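Local coordinates for alpha-fucosidase GH29 (Fusarium graminearum, PDB 4PSR), which hydrolyses alpha-L-fucosides as a family 29 glycoside hydrolase and probably removes alpha-1,6-linked fucose from the core of N-glycans, at residues I223-L229 / T269-D275; V284-G290 / Y299-A305. One frame throughout, in Å; residues are numbered along the deposited sequence. Where two conformers were deposited one is given.

Contact 1 (I223-L229 / T269-D275); sequences IWNDFSL and TTYKHHD. With FUL (beta-L-fucopyranose), chain M.
Two neighbouring parallel strands of the TIM barrel, 222-225 and 268-272, run side by side here, and their C-terminal ends carry Asp226 and Lys272 to the bound beta-L-fucose. Lys272 NZ forms a salt bridge with Asp226 OD1 at 2.8 Å, meeting the oxygen from above the carboxylate plane. The backbone N of Phe227 donates to the same oxygen from the opposite face, at 2.7 Å. These two bonds hold the carboxylate beside the sugar: FUL O1 donates to Asp226 OD1 at 2.7 Å, and Lys272 NZ reaches the ring oxygen, FUL O5, at 2.9 Å. His171 binds the other oxygen of Asp226. The lysine chain bends at chi2 (-65°) and again at chi4 (71°). Its CE then lies 3.6 Å from CZ2 of Trp224, whose indole also touches the sugar methyl C6. The place of Asp226 after the fourth strand is consistent with the nucleophile of family 29.

Further back, Thr270 N and Thr269 OG1 both donate to Ile223 O, from opposite faces of its carbonyl plane. Thr270 O also has two donors, the backbone N and the side-chain ND2 of Asn225. The ND2 donates almost in line with the C=O bond, while the backbone N comes from above the carbonyl plane. A water joins Asn225 O to Thr270 OG1. Beyond the strands, Asp275 ties the two loops together. Its OD1 accepts from Asp230 N and Gly277 N, while its OD2 takes Leu229 N on the syn lone pair at 3.1 Å.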
ATOM      1  N   ILE A 223      -7.896   1.029   9.245  1.00  9.18           N
ATOM      2  CA  ILE A 223      -6.883   1.157  10.303  1.00 11.14           C
ATOM      3  C   ILE A 223      -5.621   0.431   9.841  1.00  9.71           C
ATOM      4  O   ILE A 223      -5.621  -0.816   9.681  1.00 10.67           O
ATOM      5  CB  ILE A 223      -7.354   0.617  11.671  1.00 10.67           C
ATOM      6  CG1 ILE A 223      -8.572   1.421  12.142  1.00 11.24           C
ATOM      7  CG2 ILE A 223      -6.219   0.699  12.692  1.00 10.97           C
ATOM      8  CD1 ILE A 223      -9.159   0.919  13.472  1.00 10.80           C
ATOM      9  N   TRP A 224      -4.564   1.199   9.619  1.00  9.90           N
ATOM     10  CA  TRP A 224      -3.275   0.700   9.155  1.00  9.69           C
ATOM     11  C   TRP A 224      -2.429   0.447  10.391  1.00 10.56           C
ATOM     12  O   TRP A 224      -2.368   1.294  11.288  1.00 10.02           O
ATOM     13  CB  TRP A 224      -2.691   1.785   8.259  1.00  9.57           C
ATOM     14  CG  TRP A 224      -1.349   1.604   7.610  1.00  9.83           C
ATOM     15  CD1 TRP A 224      -1.125   1.455   6.264  1.00  9.61           C
ATOM     16  CD2 TRP A 224      -0.054   1.680   8.214  1.00 10.28           C
ATOM     17  NE1 TRP A 224       0.216   1.437   6.001  1.00 11.12           N
ATOM     18  CE2 TRP A 224       0.905   1.559   7.173  1.00 10.72           C
ATOM     19  CE3 TRP A 224       0.400   1.817   9.535  1.00  9.42           C
ATOM     20  CZ2 TRP A 224       2.284   1.558   7.410  1.00 11.93           C
ATOM     21  CZ3 TRP A 224       1.785   1.810   9.773  1.00 11.55           C
ATOM     22  CH2 TRP A 224       2.703   1.682   8.708  1.00 12.83           C
ATOM     23  N   ASN A 225      -1.792  -0.735  10.449  1.00 11.34           N
ATOM     24  CA  ASN A 225      -0.937  -1.134  11.575  1.00 11.32           C
ATOM     25  C   ASN A 225       0.485  -1.374  11.152  1.00  9.97           C
ATOM     26  O   ASN A 225       0.726  -1.985  10.101  1.00 12.37           O
ATOM     27  CB  ASN A 225      -1.428  -2.422  12.245  1.00  9.73           C
ATOM     28  CG  ASN A 225      -2.740  -2.249  12.931  1.00 10.63           C
ATOM     29  OD1 ASN A 225      -2.774  -1.936  14.146  1.00 12.39           O
ATOM     30  ND2 ASN A 225      -3.837  -2.490  12.210  1.00 11.50           N
ATOM     31  N   ASP A 226       1.437  -0.977  11.987  1.00 12.43           N
ATOM     32  CA  ASP A 226       2.837  -1.289  11.771  1.00 10.35           C
ATOM     33  C   ASP A 226       3.213  -2.612  12.460  1.00 11.89           C
ATOM     34  O   ASP A 226       2.384  -3.241  13.081  1.00 11.43           O
ATOM     35  CB  ASP A 226       3.727  -0.130  12.262  1.00 10.38           C
ATOM     36  CG  ASP A 226       4.993   0.031  11.454  1.00 12.51           C
ATOM     37  OD1 ASP A 226       5.349  -0.929  10.705  1.00 14.30           O
ATOM     38  OD2 ASP A 226       5.636   1.079  11.554  1.00 12.73           O
ATOM     39  N   PHE A 227       4.480  -2.973  12.304  1.00 12.70           N
ATOM     40  CA  PHE A 227       5.032  -4.262  12.742  1.00 10.08           C
ATOM     41  C   PHE A 227       5.083  -4.388  14.261  1.00 12.71           C
ATOM     42  O   PHE A 227       4.711  -3.466  14.991  1.00 13.45           O
ATOM     43  CB  PHE A 227       6.433  -4.467  12.144  1.00 11.85           C
ATOM     44  CG  PHE A 227       7.529  -3.745  12.867  1.00 12.56           C
ATOM     45  CD1 PHE A 227       8.404  -4.432  13.683  1.00 15.01           C
ATOM     46  CD2 PHE A 227       7.703  -2.376  12.745  1.00 17.75           C
ATOM     47  CE1 PHE A 227       9.428  -3.775  14.370  1.00 14.98           C
ATOM     48  CE2 PHE A 227       8.730  -1.721  13.428  1.00 18.57           C
ATOM     49  CZ  PHE A 227       9.596  -2.431  14.244  1.00 16.41           C
ATOM     50  N   SER A 228       5.578  -5.535  14.728  1.00 11.74           N
ATOM     51  CA  SER A 228       5.647  -5.908  16.157  1.00 11.96           C
ATOM     52  C   SER A 228       4.274  -6.315  16.685  1.00 11.78           C
ATOM     53  O   SER A 228       4.049  -6.301  17.904  1.00 11.41           O
ATOM     54  CB  SER A 228       6.309  -4.840  17.026  1.00 11.52           C
ATOM     55  OG  SER A 228       6.641  -5.416  18.295  1.00 13.74           O
ATOM     56  N   LEU A 229       3.365  -6.726  15.800  1.00 11.34           N
ATOM     57  CA  LEU A 229       2.145  -7.391  16.214  1.00 12.35           C
ATOM     58  C   LEU A 229       2.470  -8.853  16.618  1.00 13.15           C
ATOM     59  O   LEU A 229       2.024  -9.330  17.679  1.00 13.65           O
ATOM     60  CB  LEU A 229       1.057  -7.336  15.114  1.00 12.42           C
ATOM     61  CG  LEU A 229       0.656  -5.912  14.657  1.00 12.52           C
ATOM     62  CD1 LEU A 229      -0.425  -6.035  13.633  1.00 13.23           C
ATOM     63  CD2 LEU A 229       0.190  -5.052  15.830  1.00 11.75           C
ATOM     64  N   THR A 269      -8.560  -3.417   7.830  1.00  9.79           N
ATOM     65  CA  THR A 269      -7.341  -3.220   8.591  1.00 10.84           C
ATOM     66  C   THR A 269      -6.149  -3.846   7.867  1.00 10.21           C
ATOM     67  O   THR A 269      -6.283  -4.890   7.209  1.00 10.96           O
ATOM     68  CB  THR A 269      -7.474  -3.733  10.054  1.00 10.36           C
ATOM     69  OG1 THR A 269      -6.405  -3.231  10.857  1.00 11.47           O
ATOM     70  CG2 THR A 269      -7.509  -5.261  10.125  1.00 12.38           C
ATOM     71  N   THR A 270      -5.026  -3.143   7.891  1.00 10.35           N
ATOM     72  CA  THR A 270      -3.804  -3.587   7.224  1.00 10.28           C
ATOM     73  C   THR A 270      -2.720  -3.904   8.267  1.00 12.77           C
ATOM     74  O   THR A 270      -2.771  -3.429   9.419  1.00 12.78           O
ATOM     75  CB  THR A 270      -3.236  -2.540   6.200  1.00 11.40           C
ATOM     76  OG1 THR A 270      -2.662  -1.438   6.912  1.00 11.62           O
ATOM     77  CG2 THR A 270      -4.296  -2.020   5.239  1.00 12.67           C
ATOM     78  N   TYR A 271      -1.765  -4.727   7.879  1.00 11.48           N
ATOM     79  CA  TYR A 271      -0.655  -5.068   8.769  1.00 10.04           C
ATOM     80  C   TYR A 271       0.540  -5.379   7.869  1.00 10.58           C
ATOM     81  O   TYR A 271       0.348  -5.691   6.681  1.00 11.19           O
ATOM     82  CB  TYR A 271      -0.999  -6.223   9.735  1.00 12.46           C
ATOM     83  CG  TYR A 271      -1.102  -7.543   9.028  1.00 12.36           C
ATOM     84  CD1 TYR A 271      -2.056  -7.774   8.040  1.00 13.63           C
ATOM     85  CD2 TYR A 271      -0.198  -8.561   9.335  1.00 13.36           C
ATOM     86  CE1 TYR A 271      -2.100  -8.957   7.364  1.00 15.69           C
ATOM     87  CE2 TYR A 271      -0.234  -9.758   8.661  1.00 17.02           C
ATOM     88  CZ  TYR A 271      -1.181  -9.959   7.682  1.00 18.51           C
ATOM     89  OH  TYR A 271      -1.187 -11.157   6.986  1.00 18.21           O
ATOM     90  N   LYS A 272       1.754  -5.282   8.403  1.00 11.19           N
ATOM     91  CA  LYS A 272       2.945  -5.483   7.557  1.00 10.45           C
ATOM     92  C   LYS A 272       3.027  -6.935   7.070  1.00 11.71           C
ATOM     93  O   LYS A 272       2.801  -7.861   7.829  1.00 12.40           O
ATOM     94  CB  LYS A 272       4.226  -5.042   8.256  1.00 12.22           C
ATOM     95  CG  LYS A 272       4.277  -3.555   8.527  1.00 11.20           C
ATOM     96  CD  LYS A 272       4.318  -2.738   7.217  1.00 13.88           C
ATOM     97  CE  LYS A 272       4.473  -1.245   7.448  1.00 14.80           C
ATOM     98  NZ  LYS A 272       5.835  -0.923   7.928  1.00 13.63           N
ATOM     99  N   HIS A 273       3.355  -7.097   5.791  0.64 12.83           N
ATOM    100  CA  HIS A 273       3.346  -8.388   5.099  0.64 13.15           C
ATOM    101  C   HIS A 273       4.102  -9.485   5.833  0.64 16.79           C
ATOM    102  O   HIS A 273       3.633 -10.609   5.914  0.64 15.97           O
ATOM    103  CB  HIS A 273       3.900  -8.209   3.669  0.64 12.61           C
ATOM    104  CG  HIS A 273       4.169  -9.499   2.947  0.64 11.86           C
ATOM    105  ND1 HIS A 273       5.428  -9.872   2.529  0.64 23.25           N
ATOM    106  CD2 HIS A 273       3.332 -10.490   2.560  0.64 13.11           C
ATOM    107  CE1 HIS A 273       5.358 -11.043   1.917  0.64 18.51           C
ATOM    108  NE2 HIS A 273       4.101 -11.442   1.923  0.64 12.95           N
ATOM    109  N   HIS A 274       5.256  -9.140   6.361  1.00 13.89           N
ATOM    110  CA  HIS A 274       6.157 -10.120   6.996  1.00 15.37           C
ATOM    111  C   HIS A 274       5.725 -10.469   8.426  1.00 18.43           C
ATOM    112  O   HIS A 274       6.193 -11.442   9.007  1.00 19.60           O
ATOM    113  CB  HIS A 274       7.567  -9.567   6.999  1.00 20.34           C
ATOM    114  CG  HIS A 274       7.748  -8.356   7.862  1.00 23.78           C
ATOM    115  ND1 HIS A 274       8.134  -8.441   9.185  1.00 36.19           N
ATOM    116  CD2 HIS A 274       7.595  -7.037   7.598  1.00 29.60           C
ATOM    117  CE1 HIS A 274       8.225  -7.224   9.694  1.00 45.95           C
ATOM    118  NE2 HIS A 274       7.908  -6.355   8.751  1.00 24.32           N
ATOM    119  N   ASP A 275       4.835  -9.667   8.985  1.00 14.36           N
ATOM    120  CA  ASP A 275       4.366  -9.819  10.358  1.00 14.71           C
ATOM    121  C   ASP A 275       3.311 -10.926  10.402  1.00 13.58           C
ATOM    122  O   ASP A 275       2.522 -11.135   9.461  1.00 14.58           O
ATOM    123  CB  ASP A 275       3.782  -8.452  10.793  1.00 12.19           C
ATOM    124  CG  ASP A 275       3.485  -8.318  12.288  1.00 13.32           C
ATOM    125  OD1 ASP A 275       3.240  -9.330  12.988  1.00 14.35           O
ATOM    126  OD2 ASP A 275       3.552  -7.154  12.772  1.00 14.36           O
TER
HETATM  127  C1  FUL M 622       8.074   1.310   9.351  1.00 13.49           C
HETATM  128  C2  FUL M 622       8.288   2.320  10.461  1.00 16.14           C
HETATM  129  O2  FUL M 622       9.289   1.895  11.399  1.00 13.61           O
HETATM  130  C3  FUL M 622       8.704   3.599   9.783  1.00 13.34           C
HETATM  131  O3  FUL M 622       8.996   4.565  10.768  1.00 12.57           O
HETATM  132  C4  FUL M 622       7.562   4.032   8.899  1.00 13.81           C
HETATM  133  O4  FUL M 622       6.429   4.339   9.706  1.00 13.00           O
HETATM  134  C5  FUL M 622       7.242   2.920   7.908  1.00 14.89           C
HETATM  135  C6  FUL M 622       6.052   3.238   7.028  1.00 15.82           C
HETATM  136  O5  FUL M 622       6.974   1.677   8.552  1.00 13.26           O
HETATM  137  O1  FUL M 622       7.767   0.069   9.933  1.00 15.10           O
HETATM  138  O   HOH W   1       0.003  -1.853   7.393  1.00 11.12           O
HETATM  139  O   HOH W   2       2.063  -5.385  11.201  1.00 13.36           O

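Contact 2 (V284-G290 / Y299-A305); sequences VDDWERG and YWQTDDA
Trp287 lays the CD1 corner of its indole against CE3 of Trp300, 4.0 Å away, where adjacent parallel strands 284-287 and 300-305 of the TIM barrel meet. The ring planes stand at 63°, an oblique pairing, and His273 stacks on Trp287. The strand backbones are joined by Gln301 N to Asp285 O and by Trp287 N to Gln301 O.

On the other face of the sheet Asp286 points into the barrel, its CG anti to the backbone N (chi1 -177°). Gln301 NE2 donates to its OD2 at 3.2 Å from above the carboxylate plane. Asp286 OD1 and Asp303 OD2 are only 2.5 Å apart, so one of the two acids probably holds a proton. Asp303 OD1 is bound by Trp224 NE1.

Farther along, Thr302 OG1 donates to Trp287 O at 2.8 Å, from above the carbonyl plane. The Arg289 side chain is extended and runs to Asp304, with its guanidinium nearly perpendicular to the carboxylate (86°). Trp311, a neighbour of the fucose, makes a cation-pi contact with this arginine. Ala305 CB covers one guanidinium face, and Arg289 NE completes the salt bridge to Asp304 OD1 at 2.9 Å.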
ATOM      1  N   VAL A 284      -5.524  -6.966   5.392  1.00 11.22           N
ATOM      2  CA  VAL A 284      -4.820  -6.775   4.135  1.00 10.94           C
ATOM      3  C   VAL A 284      -3.324  -6.670   4.372  1.00 10.12           C
ATOM      4  O   VAL A 284      -2.874  -5.872   5.200  1.00 11.67           O
ATOM      5  CB  VAL A 284      -5.357  -5.507   3.408  1.00 10.75           C
ATOM      6  CG1 VAL A 284      -4.582  -5.256   2.122  1.00 12.84           C
ATOM      7  CG2 VAL A 284      -6.829  -5.677   3.122  1.00 11.79           C
ATOM      8  N   ASP A 285      -2.543  -7.473   3.656  1.00 10.54           N
ATOM      9  CA  ASP A 285      -1.081  -7.433   3.751  1.00 11.16           C
ATOM     10  C   ASP A 285      -0.542  -6.143   3.162  1.00 12.38           C
ATOM     11  O   ASP A 285      -0.915  -5.755   2.035  1.00 11.72           O
ATOM     12  CB  ASP A 285      -0.429  -8.590   2.950  1.00 12.23           C
ATOM     13  CG  ASP A 285      -0.612  -9.961   3.566  1.00 16.44           C
ATOM     14  OD1 ASP A 285      -1.482 -10.159   4.427  1.00 16.46           O
ATOM     15  OD2 ASP A 285       0.113 -10.860   3.077  1.00 16.27           O
ATOM     16  N   ASP A 286       0.355  -5.483   3.894  1.00 10.82           N
ATOM     17  CA  ASP A 286       0.978  -4.227   3.470  1.00 10.36           C
ATOM     18  C   ASP A 286       2.452  -4.503   3.212  1.00 11.43           C
ATOM     19  O   ASP A 286       3.250  -4.747   4.132  1.00 10.92           O
ATOM     20  CB  ASP A 286       0.777  -3.181   4.567  1.00 10.72           C
ATOM     21  CG  ASP A 286       1.316  -1.846   4.206  1.00 11.79           C
ATOM     22  OD1 ASP A 286       1.854  -1.161   5.127  1.00 11.67           O
ATOM     23  OD2 ASP A 286       1.194  -1.437   3.036  1.00 12.92           O
ATOM     24  N   TRP A 287       2.816  -4.555   1.945  1.00 11.07           N
ATOM     25  CA  TRP A 287       4.169  -4.894   1.548  1.00 12.83           C
ATOM     26  C   TRP A 287       5.143  -3.781   1.770  1.00 15.54           C
ATOM     27  O   TRP A 287       4.779  -2.596   1.723  1.00 13.35           O
ATOM     28  CB  TRP A 287       4.179  -5.248   0.064  1.00 13.51           C
ATOM     29  CG  TRP A 287       3.705  -6.635  -0.199  1.00 14.58           C
ATOM     30  CD1 TRP A 287       2.452  -7.114  -0.020  1.00 11.93           C
ATOM     31  CD2 TRP A 287       4.488  -7.733  -0.668  1.00 13.44           C
ATOM     32  NE1 TRP A 287       2.392  -8.443  -0.355  1.00 14.58           N
ATOM     33  CE2 TRP A 287       3.638  -8.847  -0.750  1.00 14.41           C
ATOM     34  CE3 TRP A 287       5.832  -7.882  -1.029  1.00 15.87           C
ATOM     35  CZ2 TRP A 287       4.082 -10.102  -1.186  1.00 15.17           C
ATOM     36  CZ3 TRP A 287       6.273  -9.135  -1.440  1.00 17.30           C
ATOM     37  CH2 TRP A 287       5.402 -10.216  -1.530  1.00 16.31           C
ATOM     38  N   GLU A 288       6.408  -4.171   1.946  1.00 15.75           N
ATOM     39  CA  GLU A 288       7.514  -3.229   2.075  1.00 17.99           C
ATOM     40  C   GLU A 288       7.588  -2.310   0.863  1.00 16.72           C
ATOM     41  O   GLU A 288       7.159  -2.664  -0.219  1.00 17.58           O
ATOM     42  CB  GLU A 288       8.835  -4.001   2.216  1.00 20.51           C
ATOM     43  CG  GLU A 288       9.211  -4.830   1.004  1.00 31.21           C
ATOM     44  CD  GLU A 288      10.179  -5.956   1.344  1.00 69.82           C
ATOM     45  OE1 GLU A 288      11.055  -5.753   2.213  1.00 59.26           O
ATOM     46  OE2 GLU A 288      10.048  -7.049   0.749  1.00 58.43           O
ATOM     47  N   ARG A 289       8.199  -1.144   1.045  1.00 20.25           N
ATOM     48  CA  ARG A 289       8.282  -0.147  -0.021  1.00 20.25           C
ATOM     49  C   ARG A 289       8.817  -0.720  -1.342  1.00 20.10           C
ATOM     50  O   ARG A 289       9.796  -1.464  -1.376  1.00 19.62           O
ATOM     51  CB  ARG A 289       9.133   1.020   0.460  1.00 23.39           C
ATOM     52  CG  ARG A 289       9.001   2.267  -0.371  1.00 22.13           C
ATOM     53  CD  ARG A 289       9.831   3.333   0.261  1.00 21.75           C
ATOM     54  NE  ARG A 289       9.812   4.549  -0.525  1.00 23.48           N
ATOM     55  CZ  ARG A 289      10.421   5.661  -0.141  1.00 22.71           C
ATOM     56  NH1 ARG A 289      11.074   5.668   1.016  1.00 25.20           N
ATOM     57  NH2 ARG A 289      10.355   6.745  -0.902  1.00 23.76           N
ATOM     58  N   GLY A 290       8.148  -0.379  -2.437  1.00 21.59           N
ATOM     59  CA  GLY A 290       8.450  -0.974  -3.730  1.00 19.00           C
ATOM     60  C   GLY A 290       7.422  -2.021  -4.104  1.00 16.21           C
ATOM     61  O   GLY A 290       7.190  -2.262  -5.293  1.00 16.82           O
ATOM     62  N   TYR A 299      -5.792  -9.541  -2.809  1.00 10.65           N
ATOM     63  CA  TYR A 299      -5.583  -8.080  -2.855  1.00 11.55           C
ATOM     64  C   TYR A 299      -4.737  -7.595  -1.682  1.00 10.84           C
ATOM     65  O   TYR A 299      -4.969  -7.976  -0.531  1.00 10.29           O
ATOM     66  CB  TYR A 299      -6.949  -7.367  -2.844  1.00 10.26           C
ATOM     67  CG  TYR A 299      -6.895  -6.045  -3.580  1.00 10.17           C
ATOM     68  CD1 TYR A 299      -7.168  -5.968  -4.946  1.00 10.35           C
ATOM     69  CD2 TYR A 299      -6.497  -4.877  -2.925  1.00 11.28           C
ATOM     70  CE1 TYR A 299      -7.055  -4.777  -5.628  1.00 10.93           C
ATOM     71  CE2 TYR A 299      -6.389  -3.663  -3.615  1.00  9.80           C
ATOM     72  CZ  TYR A 299      -6.658  -3.650  -4.954  1.00 10.57           C
ATOM     73  OH  TYR A 299      -6.539  -2.506  -5.667  1.00 10.59           O
ATOM     74  N   TRP A 300      -3.768  -6.735  -1.971  1.00  9.58           N
ATOM     75  CA  TRP A 300      -2.770  -6.278  -0.999  1.00 10.21           C
ATOM     76  C   TRP A 300      -2.566  -4.761  -1.155  1.00  9.79           C
ATOM     77  O   TRP A 300      -3.185  -4.112  -2.038  1.00 10.48           O
ATOM     78  CB  TRP A 300      -1.431  -7.053  -1.204  1.00 10.42           C
ATOM     79  CG  TRP A 300      -0.978  -6.974  -2.617  1.00 10.12           C
ATOM     80  CD1 TRP A 300      -1.357  -7.790  -3.625  1.00 11.03           C
ATOM     81  CD2 TRP A 300      -0.158  -5.954  -3.212  1.00  9.41           C
ATOM     82  NE1 TRP A 300      -0.813  -7.356  -4.818  1.00 11.06           N
ATOM     83  CE2 TRP A 300      -0.093  -6.217  -4.592  1.00  9.90           C
ATOM     84  CE3 TRP A 300       0.519  -4.844  -2.712  1.00 10.42           C
ATOM     85  CZ2 TRP A 300       0.633  -5.417  -5.475  1.00 10.74           C
ATOM     86  CZ3 TRP A 300       1.233  -4.034  -3.592  1.00 11.72           C
ATOM     87  CH2 TRP A 300       1.281  -4.337  -4.967  1.00 11.16           C
ATOM     88  N   GLN A 301      -1.727  -4.162  -0.326  1.00  8.94           N
ATOM     89  CA  GLN A 301      -1.317  -2.775  -0.554  1.00  9.33           C
ATOM     90  C   GLN A 301       0.137  -2.604  -0.198  1.00  9.42           C
ATOM     91  O   GLN A 301       0.763  -3.546   0.325  1.00 10.18           O
ATOM     92  CB  GLN A 301      -2.208  -1.752   0.178  1.00 11.88           C
ATOM     93  CG  GLN A 301      -2.032  -1.694   1.702  1.00 11.72           C
ATOM     94  CD  GLN A 301      -2.377  -0.326   2.247  1.00 10.82           C
ATOM     95  OE1 GLN A 301      -3.551   0.090   2.215  1.00 12.83           O
ATOM     96  NE2 GLN A 301      -1.354   0.420   2.658  1.00 11.41           N
ATOM     97  N   THR A 302       0.672  -1.426  -0.479  1.00  9.18           N
ATOM     98  CA  THR A 302       2.026  -1.072  -0.111  1.00 10.09           C
ATOM     99  C   THR A 302       2.043   0.429   0.185  1.00 10.83           C
ATOM    100  O   THR A 302       1.149   1.177  -0.247  1.00 11.37           O
ATOM    101  CB  THR A 302       3.027  -1.503  -1.179  1.00 11.28           C
ATOM    102  OG1 THR A 302       4.368  -1.262  -0.738  1.00 11.30           O
ATOM    103  CG2 THR A 302       2.811  -0.733  -2.459  1.00 11.08           C
ATOM    104  N   ASP A 303       3.057   0.866   0.908  1.00 10.81           N
ATOM    105  CA  ASP A 303       3.252   2.295   1.192  1.00 10.65           C
ATOM    106  C   ASP A 303       4.468   2.843   0.443  1.00 13.72           C
ATOM    107  O   ASP A 303       5.468   2.140   0.279  1.00 17.15           O
ATOM    108  CB  ASP A 303       3.454   2.546   2.687  1.00 13.05           C
ATOM    109  CG  ASP A 303       2.556   1.702   3.525  1.00 10.99           C
ATOM    110  OD1 ASP A 303       1.326   1.840   3.402  1.00 11.54           O
ATOM    111  OD2 ASP A 303       3.100   0.852   4.286  1.00 12.55           O
ATOM    112  N   ASP A 304       4.407   4.089  -0.008  1.00 13.68           N
ATOM    113  CA  ASP A 304       5.546   4.732  -0.640  1.00 13.01           C
ATOM    114  C   ASP A 304       5.644   6.151  -0.089  1.00 12.69           C
ATOM    115  O   ASP A 304       4.854   6.526   0.764  1.00 12.49           O
ATOM    116  CB  ASP A 304       5.406   4.750  -2.152  1.00 14.55           C
ATOM    117  CG  ASP A 304       6.738   4.522  -2.853  1.00 22.21           C
ATOM    118  OD1 ASP A 304       7.740   5.191  -2.493  1.00 20.08           O
ATOM    119  OD2 ASP A 304       6.782   3.661  -3.751  1.00 20.99           O
ATOM    120  N   ALA A 305       6.605   6.939  -0.570  1.00 16.16           N
ATOM    121  CA  ALA A 305       6.823   8.274  -0.020  1.00 18.57           C
ATOM    122  C   ALA A 305       7.430   9.177  -1.072  1.00 24.04           C
ATOM    123  O   ALA A 305       8.183   8.700  -1.917  1.00 17.26           O
ATOM    124  CB  ALA A 305       7.729   8.171   1.197  1.00 19.07           C
TER
HETATM  125  O   HOH W   3      -3.492  -9.280   1.474  1.00 12.06           O
HETATM  126  O   HOH W   4       5.323  -0.417   3.331  1.00 21.28           O
HETATM  127  O   HOH W   5       9.542   6.568  -3.483  1.00 38.85           O
HETATM  128  O   HOH W   6       5.907   0.632  -1.865  1.00 29.56           O

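How the contacts relate
Contacts 1 and 2 lie in one eight-stranded parallel barrel, with centres about 10 Å apart. They come in series along the chain. Contact 1 pairs strands 222-225 and 268-272, the fourth and fifth of the barrel, and contact 2 pairs 284-287 and 300-305, the sixth and seventh. Strands 268-272 and 284-287 are themselves neighbours, so the four form a continuous arc of the wall. Tyr271 O and Asp286 N, 2.8 Å apart, are probably hydrogen-bonded across this seam. Inside the barrel, the indole of Trp224 reaches the acidic pair of contact 2. Of the two, contact 1 touches the sugar, and contact 2 supplies Asp286 and Asp303, which pack against the Lys272 side chain.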